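Local coordinates for WbbM protein (Klebsiella pneumoniae, PDB 6U4B), which acts as a bifunctional, trimeric O-antigen polymerase, probably adding sugars through two glycosyltransferase regions carried on one chain, at residues K166-H171 and G210-M215; I201-D206 and L269-E274; S227-S232 and N263-K268. One frame throughout, in Å; residues are numbered along the deposited sequence.

Interaction 1: K166-H171 and G210-M215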
loop_
_atom_site.group_PDB
_atom_site.type_symbol
_atom_site.label_atom_id
_atom_site.label_comp_id
_atom_site.label_asym_id
_atom_site.label_seq_id
_atom_site.Cartn_x
_atom_site.Cartn_y
_atom_site.Cartn_z
ATOM N N LYS A 166 -56.471 -35.416 -2.990
ATOM C CA LYS A 166 -57.024 -36.721 -3.335
ATOM C C LYS A 166 -56.048 -37.847 -3.013
ATOM O O LYS A 166 -56.458 -38.912 -2.533
ATOM C CB LYS A 166 -57.407 -36.756 -4.816
ATOM C CG LYS A 166 -57.882 -38.117 -5.304
ATOM C CD LYS A 166 -58.387 -38.056 -6.738
ATOM C CE LYS A 166 -58.845 -39.427 -7.215
ATOM N NZ LYS A 166 -59.445 -39.379 -8.576
ATOM N N ASN A 167 -54.761 -37.629 -3.265
ATOM C CA ASN A 167 -53.732 -38.634 -3.019
ATOM C C ASN A 167 -52.388 -37.912 -2.939
ATOM O O ASN A 167 -52.325 -36.684 -2.992
ATOM C CB ASN A 167 -53.770 -39.720 -4.101
ATOM C CG ASN A 167 -53.768 -39.150 -5.510
ATOM O OD1 ASN A 167 -53.066 -38.183 -5.805
ATOM N ND2 ASN A 167 -54.559 -39.752 -6.389
ATOM N N ASN A 168 -51.304 -38.684 -2.803
ATOM C CA ASN A 168 -49.993 -38.074 -2.590
ATOM C C ASN A 168 -49.522 -37.318 -3.825
ATOM O O ASN A 168 -48.869 -36.274 -3.708
ATOM C CB ASN A 168 -48.976 -39.141 -2.189
ATOM C CG ASN A 168 -49.205 -39.665 -0.785
ATOM O OD1 ASN A 168 -49.271 -38.896 0.178
ATOM N ND2 ASN A 168 -49.342 -40.980 -0.661
ATOM N N TYR A 169 -49.835 -37.831 -5.017
ATOM C CA TYR A 169 -49.510 -37.105 -6.240
ATOM C C TYR A 169 -50.242 -35.772 -6.286
ATOM O O TYR A 169 -49.632 -34.720 -6.507
ATOM C CB TYR A 169 -49.861 -37.953 -7.464
ATOM C CG TYR A 169 -49.612 -37.256 -8.787
ATOM C CD1 TYR A 169 -50.592 -36.467 -9.378
ATOM C CD2 TYR A 169 -48.398 -37.389 -9.444
ATOM C CE1 TYR A 169 -50.367 -35.829 -10.581
ATOM C CE2 TYR A 169 -48.166 -36.758 -10.650
ATOM C CZ TYR A 169 -49.152 -35.979 -11.213
ATOM O OH TYR A 169 -48.923 -35.347 -12.414
ATOM N N ASP A 170 -51.560 -35.803 -6.076
ATOM C CA ASP A 170 -52.350 -34.578 -6.097
ATOM C C ASP A 170 -51.909 -33.609 -5.007
ATOM O O ASP A 170 -52.046 -32.391 -5.167
ATOM C CB ASP A 170 -53.834 -34.927 -5.959
ATOM C CG ASP A 170 -54.739 -33.724 -6.126
ATOM O OD1 ASP A 170 -54.516 -32.929 -7.064
ATOM O OD2 ASP A 170 -55.690 -33.589 -5.328
ATOM N N HIS A 171 -51.365 -34.127 -3.901
ATOM C CA HIS A 171 -50.901 -33.259 -2.826
ATOM C C HIS A 171 -49.693 -32.440 -3.261
ATOM O O HIS A 171 -49.535 -31.285 -2.846
ATOM C CB HIS A 171 -50.568 -34.088 -1.585
ATOM C CG HIS A 171 -50.362 -33.271 -0.348
ATOM N ND1 HIS A 171 -51.363 -32.509 0.214
ATOM C CD2 HIS A 171 -49.273 -33.097 0.438
ATOM C CE1 HIS A 171 -50.901 -31.901 1.292
ATOM N NE2 HIS A 171 -49.635 -32.242 1.450
ATOM N N GLY A 210 -48.570 -40.960 3.869
ATOM C CA GLY A 210 -47.159 -41.234 3.693
ATOM C C GLY A 210 -46.345 -40.480 4.717
ATOM O O GLY A 210 -46.862 -39.663 5.487
ATOM N N TYR A 211 -45.047 -40.768 4.711
ATOM C CA TYR A 211 -44.111 -40.154 5.649
ATOM C C TYR A 211 -43.589 -38.864 5.031
ATOM O O TYR A 211 -42.661 -38.879 4.220
ATOM C CB TYR A 211 -42.977 -41.113 5.983
ATOM C CG TYR A 211 -43.439 -42.454 6.507
ATOM C CD1 TYR A 211 -43.462 -43.571 5.684
ATOM C CD2 TYR A 211 -43.852 -42.601 7.824
ATOM C CE1 TYR A 211 -43.881 -44.800 6.159
ATOM C CE2 TYR A 211 -44.272 -43.826 8.310
ATOM C CZ TYR A 211 -44.286 -44.920 7.472
ATOM O OH TYR A 211 -44.705 -46.143 7.951
ATOM N N TYR A 212 -44.193 -37.737 5.414
ATOM C CA TYR A 212 -43.771 -36.424 4.927
ATOM C C TYR A 212 -42.736 -35.871 5.901
ATOM O O TYR A 212 -43.019 -35.046 6.774
ATOM C CB TYR A 212 -44.972 -35.504 4.757
ATOM C CG TYR A 212 -45.762 -35.834 3.514
ATOM C CD1 TYR A 212 -46.715 -36.846 3.519
ATOM C CD2 TYR A 212 -45.530 -35.157 2.325
ATOM C CE1 TYR A 212 -47.427 -37.161 2.377
ATOM C CE2 TYR A 212 -46.237 -35.463 1.180
ATOM C CZ TYR A 212 -47.184 -36.467 1.210
ATOM O OH TYR A 212 -47.887 -36.772 0.070
ATOM N N THR A 213 -41.506 -36.347 5.734
ATOM C CA THR A 213 -40.448 -36.091 6.695
ATOM C C THR A 213 -39.109 -36.420 6.053
ATOM O O THR A 213 -39.038 -37.124 5.040
ATOM C CB THR A 213 -40.639 -36.926 7.966
ATOM O OG1 THR A 213 -39.680 -36.533 8.955
ATOM C CG2 THR A 213 -40.456 -38.407 7.651
ATOM N N ASN A 214 -38.049 -35.881 6.653
ATOM C CA ASN A 214 -36.682 -36.328 6.418
ATOM C C ASN A 214 -36.046 -36.803 7.719
ATOM O O ASN A 214 -34.819 -36.872 7.828
ATOM C CB ASN A 214 -35.851 -35.214 5.780
ATOM C CG ASN A 214 -36.085 -33.870 6.438
ATOM O OD1 ASN A 214 -37.155 -33.613 6.989
ATOM N ND2 ASN A 214 -35.087 -33.002 6.383
ATOM N N MET A 215 -36.875 -37.123 8.707
ATOM C CA MET A 215 -36.429 -37.524 10.032
ATOM C C MET A 215 -36.619 -39.030 10.167
ATOM O O MET A 215 -37.750 -39.523 10.104
ATOM C CB MET A 215 -37.217 -36.767 11.100
ATOM C CG MET A 215 -36.662 -36.857 12.506
ATOM S SD MET A 215 -37.319 -35.539 13.550
ATOM C CE MET A 215 -39.079 -35.851 13.432
HETATM O O HOH W 1 -47.102 -35.371 -1.894
#
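Tyr-212 reaches across from the 210-215 loop and gives its phenol hydrogen to the side-chain carbonyl of Asn-168, with OH just 2.5 Å from OD1. The donor is tilted 28° from the carbonyl plane, and OD1 comes in at the edge of the Tyr-212 ring, near its plane, while the amide itself is turned well out of it. A water also donates to Tyr-212 OH, at 2.5 Å, and to the backbone O of Asn-168, at 2.7 Å, so the hydroxyl is held by a side chain and, through the water, by the first turn of the helix. His-171, one turn on, completes the inner shell as an offset edge-to-face partner. It turns its edge toward the Tyr-212 face, the planes 79° apart, and its CD2 comes within 3.9 Å of Tyr-212 CE2. With CG anti to the backbone N (chi1 -168°), the imidazole swings to this side of the helix, and its ND1 is hydrogen-bonded to Ser-165 OG. The contact thus joins the start of helix 168-173 to the loop between strands 209-210 and 216-219, both of which pair antiparallel with strand 152-159; Trp-158 of that strand bonds to Gly-210 through the backbone and also meets the His-171 ring. Further out, Asn-168 ND2 bonds to the backbone oxygens of Phe-204 and Asp-209, which fixes which end of the amide faces Tyr-212. The helix start itself is N-capped by Asn-167, whose OD1 accepts from Asp-170 N at 2.8 Å. The Asp-170 carboxylate reaches back past the cap to the backbone N of Lys-166, OD2 to N 3.1 Å. On the loop side, Tyr-212 is the centre of an inverse gamma turn, and Thr-213 OG1 closes an ST turn with Met-215 N.

Interaction 2: I201-D206 and L269-E274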
loop_
_atom_site.group_PDB
_atom_site.type_symbol
_atom_site.label_atom_id
_atom_site.label_comp_id
_atom_site.label_asym_id
_atom_site.label_seq_id
_atom_site.Cartn_x
_atom_site.Cartn_y
_atom_site.Cartn_z
ATOM N N ILE A 201 -43.999 -46.717 -7.280
ATOM C CA ILE A 201 -44.348 -45.337 -7.613
ATOM C C ILE A 201 -45.861 -45.175 -7.682
ATOM O O ILE A 201 -46.427 -44.213 -7.148
ATOM C CB ILE A 201 -43.681 -44.916 -8.934
ATOM C CG1 ILE A 201 -42.157 -44.934 -8.796
ATOM C CG2 ILE A 201 -44.170 -43.542 -9.367
ATOM C CD1 ILE A 201 -41.428 -44.797 -10.118
ATOM N N LYS A 202 -46.537 -46.117 -8.349
ATOM C CA LYS A 202 -47.991 -46.054 -8.459
ATOM C C LYS A 202 -48.657 -46.171 -7.095
ATOM O O LYS A 202 -49.638 -45.473 -6.814
ATOM C CB LYS A 202 -48.506 -47.162 -9.378
ATOM C CG LYS A 202 -48.099 -47.045 -10.830
ATOM C CD LYS A 202 -48.835 -48.089 -11.656
ATOM C CE LYS A 202 -48.406 -48.057 -13.108
ATOM N NZ LYS A 202 -46.990 -48.475 -13.277
ATOM N N THR A 203 -48.145 -47.061 -6.242
ATOM C CA THR A 203 -48.744 -47.271 -4.929
ATOM C C THR A 203 -48.714 -45.991 -4.104
ATOM O O THR A 203 -49.730 -45.586 -3.524
ATOM C CB THR A 203 -48.015 -48.397 -4.195
ATOM O OG1 THR A 203 -48.094 -49.603 -4.964
ATOM C CG2 THR A 203 -48.636 -48.633 -2.825
ATOM N N PHE A 204 -47.555 -45.335 -4.049
ATOM C CA PHE A 204 -47.432 -44.118 -3.255
ATOM C C PHE A 204 -48.261 -42.985 -3.844
ATOM O O PHE A 204 -48.967 -42.279 -3.116
ATOM C CB PHE A 204 -45.967 -43.702 -3.148
ATOM C CG PHE A 204 -45.781 -42.308 -2.628
ATOM C CD1 PHE A 204 -46.062 -42.007 -1.306
ATOM C CD2 PHE A 204 -45.345 -41.295 -3.463
ATOM C CE1 PHE A 204 -45.899 -40.720 -0.821
ATOM C CE2 PHE A 204 -45.181 -40.008 -2.987
ATOM C CZ PHE A 204 -45.456 -39.718 -1.664
ATOM N N ASN A 205 -48.182 -42.792 -5.164
ATOM C CA ASN A 205 -48.894 -41.682 -5.790
ATOM C C ASN A 205 -50.402 -41.809 -5.610
ATOM O O ASN A 205 -51.097 -40.804 -5.429
ATOM C CB ASN A 205 -48.531 -41.592 -7.272
ATOM C CG ASN A 205 -47.218 -40.867 -7.507
ATOM O OD1 ASN A 205 -46.797 -40.046 -6.692
ATOM N ND2 ASN A 205 -46.567 -41.165 -8.627
ATOM N N ASP A 206 -50.927 -43.034 -5.647
ATOM C CA ASP A 206 -52.355 -43.249 -5.454
ATOM C C ASP A 206 -52.753 -43.367 -3.989
ATOM O O ASP A 206 -53.952 -43.357 -3.690
ATOM C CB ASP A 206 -52.823 -44.504 -6.199
ATOM C CG ASP A 206 -52.802 -44.333 -7.707
ATOM O OD1 ASP A 206 -53.180 -45.288 -8.419
ATOM O OD2 ASP A 206 -52.394 -43.250 -8.179
ATOM N N LEU A 269 -39.298 -51.575 -0.653
ATOM C CA LEU A 269 -38.691 -52.538 0.261
ATOM C C LEU A 269 -39.746 -53.415 0.925
ATOM O O LEU A 269 -39.520 -54.612 1.140
ATOM C CB LEU A 269 -37.860 -51.808 1.315
ATOM C CG LEU A 269 -36.343 -51.772 1.115
ATOM C CD1 LEU A 269 -35.988 -51.372 -0.309
ATOM C CD2 LEU A 269 -35.703 -50.823 2.117
ATOM N N GLN A 270 -40.906 -52.839 1.251
ATOM C CA GLN A 270 -41.981 -53.624 1.849
ATOM C C GLN A 270 -42.607 -54.582 0.843
ATOM O O GLN A 270 -43.052 -55.672 1.219
ATOM C CB GLN A 270 -43.041 -52.693 2.435
ATOM C CG GLN A 270 -42.512 -51.798 3.544
ATOM C CD GLN A 270 -43.442 -50.645 3.870
ATOM O OE1 GLN A 270 -43.937 -49.959 2.975
ATOM N NE2 GLN A 270 -43.685 -50.428 5.158
ATOM N N GLN A 271 -42.648 -54.199 -0.435
ATOM C CA GLN A 271 -43.224 -55.076 -1.448
ATOM C C GLN A 271 -42.295 -56.233 -1.792
ATOM O O GLN A 271 -42.767 -57.315 -2.160
ATOM C CB GLN A 271 -43.565 -54.276 -2.706
ATOM C CG GLN A 271 -44.738 -53.327 -2.536
ATOM C CD GLN A 271 -44.912 -52.395 -3.719
ATOM O OE1 GLN A 271 -44.008 -52.237 -4.544
ATOM N NE2 GLN A 271 -46.081 -51.768 -3.808
ATOM N N ASP A 272 -40.980 -56.031 -1.677
ATOM C CA ASP A 272 -40.046 -57.098 -2.021
ATOM C C ASP A 272 -40.056 -58.210 -0.978
ATOM O O ASP A 272 -40.042 -59.396 -1.330
ATOM C CB ASP A 272 -38.637 -56.532 -2.188
ATOM C CG ASP A 272 -38.453 -55.810 -3.508
ATOM O OD1 ASP A 272 -39.173 -56.144 -4.476
ATOM O OD2 ASP A 272 -37.584 -54.915 -3.584
ATOM N N GLY A 273 -40.082 -57.854 0.302
ATOM C CA GLY A 273 -40.086 -58.852 1.351
ATOM C C GLY A 273 -40.298 -58.265 2.730
ATOM O O GLY A 273 -41.169 -57.412 2.924
ATOM N N GLU A 274 -39.503 -58.713 3.695
ATOM C CA GLU A 274 -39.627 -58.223 5.058
ATOM C C GLU A 274 -39.177 -56.769 5.157
ATOM O O GLU A 274 -38.332 -56.300 4.391
ATOM C CB GLU A 274 -38.795 -59.085 6.012
ATOM C CG GLU A 274 -37.323 -59.223 5.616
ATOM C CD GLU A 274 -36.468 -58.032 6.029
ATOM O OE1 GLU A 274 -36.879 -57.287 6.946
ATOM O OE2 GLU A 274 -35.387 -57.839 5.432
#
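Gln-271 stretches out to Thr-203, and the two side chains approach from opposite directions across a gap of 10.2 Å between their CA atoms. From CB the glutamine leaves toward the other helix, with CG beside the backbone N and anti to the carbonyl carbon (chi1 -70°). The chain stays extended through CG to CD, and the end amide is turned so that NE2, rather than OE1, continues the line outward. Its methylenes serve as a spacer, and all the close contact falls to that nitrogen. NE2 lies 3.2 Å from Thr-203 OG1 and donates to it, but the bond is weak, bent to 131° at the hydrogen. The same nitrogen is 3.9 Å from Thr-203 CB and farther still from the methyl CG2, so the hydroxyl is the atom that is met. The hydroxyl has a stronger partner inside its own helix, where OG1 is hydrogen-bonded to the backbone O of Thr-199 one turn earlier; the glutamine is therefore an additional neighbour. On another side of helix 198-206, Ile-201 and Phe-204 do the apolar packing, touching helices 180-193 and 253-272. What remains here is a sparse polar bridge at the protein surface, a long side chain from the last turn of helix 253-272 meeting a short one on helix 198-206, at the outer margin of the packing between these two helices in the DUF4422 region.

Interaction 3: S227-S232 and N263-K268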
loop_
_atom_site.group_PDB
_atom_site.type_symbol
_atom_site.label_atom_id
_atom_site.label_comp_id
_atom_site.label_asym_id
_atom_site.label_seq_id
_atom_site.Cartn_x
_atom_site.Cartn_y
_atom_site.Cartn_z
ATOM N N SER A 227 -29.091 -44.164 0.105
ATOM C CA SER A 227 -28.293 -43.007 -0.286
ATOM C C SER A 227 -27.864 -43.102 -1.746
ATOM O O SER A 227 -28.033 -42.149 -2.516
ATOM C CB SER A 227 -27.071 -42.877 0.626
ATOM O OG SER A 227 -27.460 -42.717 1.980
ATOM N N GLU A 228 -27.299 -44.246 -2.143
ATOM C CA GLU A 228 -26.898 -44.426 -3.536
ATOM C C GLU A 228 -28.093 -44.293 -4.469
ATOM O O GLU A 228 -27.981 -43.715 -5.556
ATOM C CB GLU A 228 -26.225 -45.788 -3.716
ATOM C CG GLU A 228 -24.879 -45.924 -3.025
ATOM C CD GLU A 228 -24.367 -47.353 -3.028
ATOM O OE1 GLU A 228 -25.163 -48.271 -3.321
ATOM O OE2 GLU A 228 -23.171 -47.560 -2.734
ATOM N N TRP A 229 -29.248 -44.809 -4.049
ATOM C CA TRP A 229 -30.448 -44.741 -4.873
ATOM C C TRP A 229 -30.979 -43.314 -4.956
ATOM O O TRP A 229 -31.255 -42.808 -6.051
ATOM C CB TRP A 229 -31.506 -45.689 -4.304
ATOM C CG TRP A 229 -32.830 -45.676 -5.011
ATOM C CD1 TRP A 229 -33.192 -46.429 -6.090
ATOM C CD2 TRP A 229 -33.979 -44.893 -4.665
ATOM N NE1 TRP A 229 -34.490 -46.154 -6.447
ATOM C CE2 TRP A 229 -34.996 -45.216 -5.585
ATOM C CE3 TRP A 229 -34.245 -43.947 -3.668
ATOM C CZ2 TRP A 229 -36.260 -44.625 -5.540
ATOM C CZ3 TRP A 229 -35.497 -43.361 -3.627
ATOM C CH2 TRP A 229 -36.489 -43.702 -4.557
ATOM N N LEU A 230 -31.117 -42.645 -3.809
ATOM C CA LEU A 230 -31.722 -41.315 -3.791
ATOM C C LEU A 230 -30.889 -40.311 -4.579
ATOM O O LEU A 230 -31.418 -39.565 -5.411
ATOM C CB LEU A 230 -31.902 -40.836 -2.351
ATOM C CG LEU A 230 -32.386 -39.392 -2.186
ATOM C CD1 LEU A 230 -33.825 -39.241 -2.662
ATOM C CD2 LEU A 230 -32.238 -38.920 -0.744
ATOM N N PHE A 231 -29.578 -40.278 -4.335
ATOM C CA PHE A 231 -28.757 -39.242 -4.946
ATOM C C PHE A 231 -28.423 -39.530 -6.402
ATOM O O PHE A 231 -28.102 -38.593 -7.138
ATOM C CB PHE A 231 -27.485 -39.027 -4.123
ATOM C CG PHE A 231 -27.725 -38.265 -2.853
ATOM C CD1 PHE A 231 -27.888 -36.892 -2.881
ATOM C CD2 PHE A 231 -27.820 -38.922 -1.637
ATOM C CE1 PHE A 231 -28.125 -36.183 -1.720
ATOM C CE2 PHE A 231 -28.059 -38.218 -0.469
ATOM C CZ PHE A 231 -28.211 -36.847 -0.512
ATOM N N SER A 232 -28.500 -40.789 -6.841
ATOM C CA SER A 232 -28.416 -41.060 -8.273
ATOM C C SER A 232 -29.596 -40.438 -9.008
ATOM O O SER A 232 -29.446 -39.922 -10.123
ATOM C CB SER A 232 -28.360 -42.566 -8.529
ATOM O OG SER A 232 -29.614 -43.175 -8.270
ATOM N N ASN A 263 -40.669 -42.209 0.427
ATOM C CA ASN A 263 -41.804 -43.123 0.518
ATOM C C ASN A 263 -41.766 -44.177 -0.581
ATOM O O ASN A 263 -42.034 -45.356 -0.324
ATOM C CB ASN A 263 -43.111 -42.336 0.451
ATOM C CG ASN A 263 -43.391 -41.560 1.719
ATOM O OD1 ASN A 263 -44.067 -42.054 2.624
ATOM N ND2 ASN A 263 -42.874 -40.340 1.795
ATOM N N ILE A 264 -41.454 -43.769 -1.814
ATOM C CA ILE A 264 -41.369 -44.722 -2.918
ATOM C C ILE A 264 -40.336 -45.798 -2.611
ATOM O O ILE A 264 -40.553 -46.986 -2.885
ATOM C CB ILE A 264 -41.051 -43.983 -4.232
ATOM C CG1 ILE A 264 -42.212 -43.060 -4.618
ATOM C CG2 ILE A 264 -40.741 -44.970 -5.347
ATOM C CD1 ILE A 264 -41.910 -42.151 -5.790
ATOM N N TYR A 265 -39.208 -45.403 -2.015
ATOM C CA TYR A 265 -38.159 -46.362 -1.688
ATOM C C TYR A 265 -38.608 -47.335 -0.603
ATOM O O TYR A 265 -38.358 -48.541 -0.706
ATOM C CB TYR A 265 -36.893 -45.621 -1.256
ATOM C CG TYR A 265 -35.772 -46.529 -0.804
ATOM C CD1 TYR A 265 -34.906 -47.108 -1.724
ATOM C CD2 TYR A 265 -35.577 -46.807 0.542
ATOM C CE1 TYR A 265 -33.881 -47.940 -1.314
ATOM C CE2 TYR A 265 -34.556 -47.637 0.961
ATOM C CZ TYR A 265 -33.712 -48.201 0.031
ATOM O OH TYR A 265 -32.693 -49.026 0.451
ATOM N N ILE A 266 -39.264 -46.830 0.445
ATOM C CA ILE A 266 -39.708 -47.697 1.532
ATOM C C ILE A 266 -40.770 -48.672 1.044
ATOM O O ILE A 266 -40.733 -49.864 1.373
ATOM C CB ILE A 266 -40.218 -46.854 2.716
ATOM C CG1 ILE A 266 -39.057 -46.132 3.401
ATOM C CG2 ILE A 266 -40.970 -47.725 3.717
ATOM C CD1 ILE A 266 -39.481 -45.267 4.564
ATOM N N ILE A 267 -41.727 -48.187 0.249
ATOM C CA ILE A 267 -42.800 -49.047 -0.243
ATOM C C ILE A 267 -42.229 -50.180 -1.087
ATOM O O ILE A 267 -42.706 -51.320 -1.025
ATOM C CB ILE A 267 -43.830 -48.209 -1.024
ATOM C CG1 ILE A 267 -44.607 -47.301 -0.066
ATOM C CG2 ILE A 267 -44.780 -49.104 -1.813
ATOM C CD1 ILE A 267 -45.545 -46.346 -0.758
ATOM N N LYS A 268 -41.188 -49.891 -1.869
ATOM C CA LYS A 268 -40.537 -50.931 -2.659
ATOM C C LYS A 268 -39.905 -51.993 -1.766
ATOM O O LYS A 268 -39.965 -53.189 -2.074
ATOM C CB LYS A 268 -39.489 -50.297 -3.575
ATOM C CG LYS A 268 -38.492 -51.267 -4.186
ATOM C CD LYS A 268 -39.145 -52.188 -5.197
ATOM C CE LYS A 268 -38.094 -52.868 -6.056
ATOM N NZ LYS A 268 -36.978 -53.411 -5.235
#
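Trp-229 lays one face of its indole against Tyr-265, its six-membered ring beneath the tyrosine CB. That carbon makes a CH-pi contact, 4.0 Å from the ring centroid and 27° off the normal, with Trp-229 CZ3 the nearest atom to CB at 3.6 Å. The phenol ring continues along the indole: Tyr-265 CD1 is 3.8 Å from Trp-229 CE3, near the rim of the same face. The two rings meet obliquely, planes 44° apart. With CG anti to the backbone N (chi1 177°), the indole projects from its helix toward the other, and Tyr-265 runs alongside it the opposite way. Ile-264 adds a loose apolar touch, its CG2 4.5 Å from Trp-229 CZ2. The tyrosine hydroxyl bonds to Asp-225, a turn before Trp-229 on the facing helix. Tyr-197, from the loop before helix 198-206, stacks on the indole and also forms a cation-pi pair with Lys-268. The contact is buried between helices 220-240 and 253-272, with helix 82-91 packed on Leu-230 and helix 198-206 on Ile-264.

How the interactions relate
All three contacts belong to the DUF4422 region, away from the magnesium sites. Interaction 3 is buried and almost wholly apolar and aromatic; interaction 2 lies at the surface and rests on one weak polar bond; interaction 1, partly buried, mixes hydrogen bonds, a water and an aromatic pair. Interactions 2 and 3 share helix 253-272: its middle packs inward on helix 220-240, its last turn reaches outward to helix 198-206. Phe-204 links those two, its ring against Asn-263 and Ile-264. Asn-263 OD1 in turn accepts from Tyr-211 N of interaction 1, while Tyr-169 N probably bonds to Asn-205 O, tying helix 168-173 to helix 198-206.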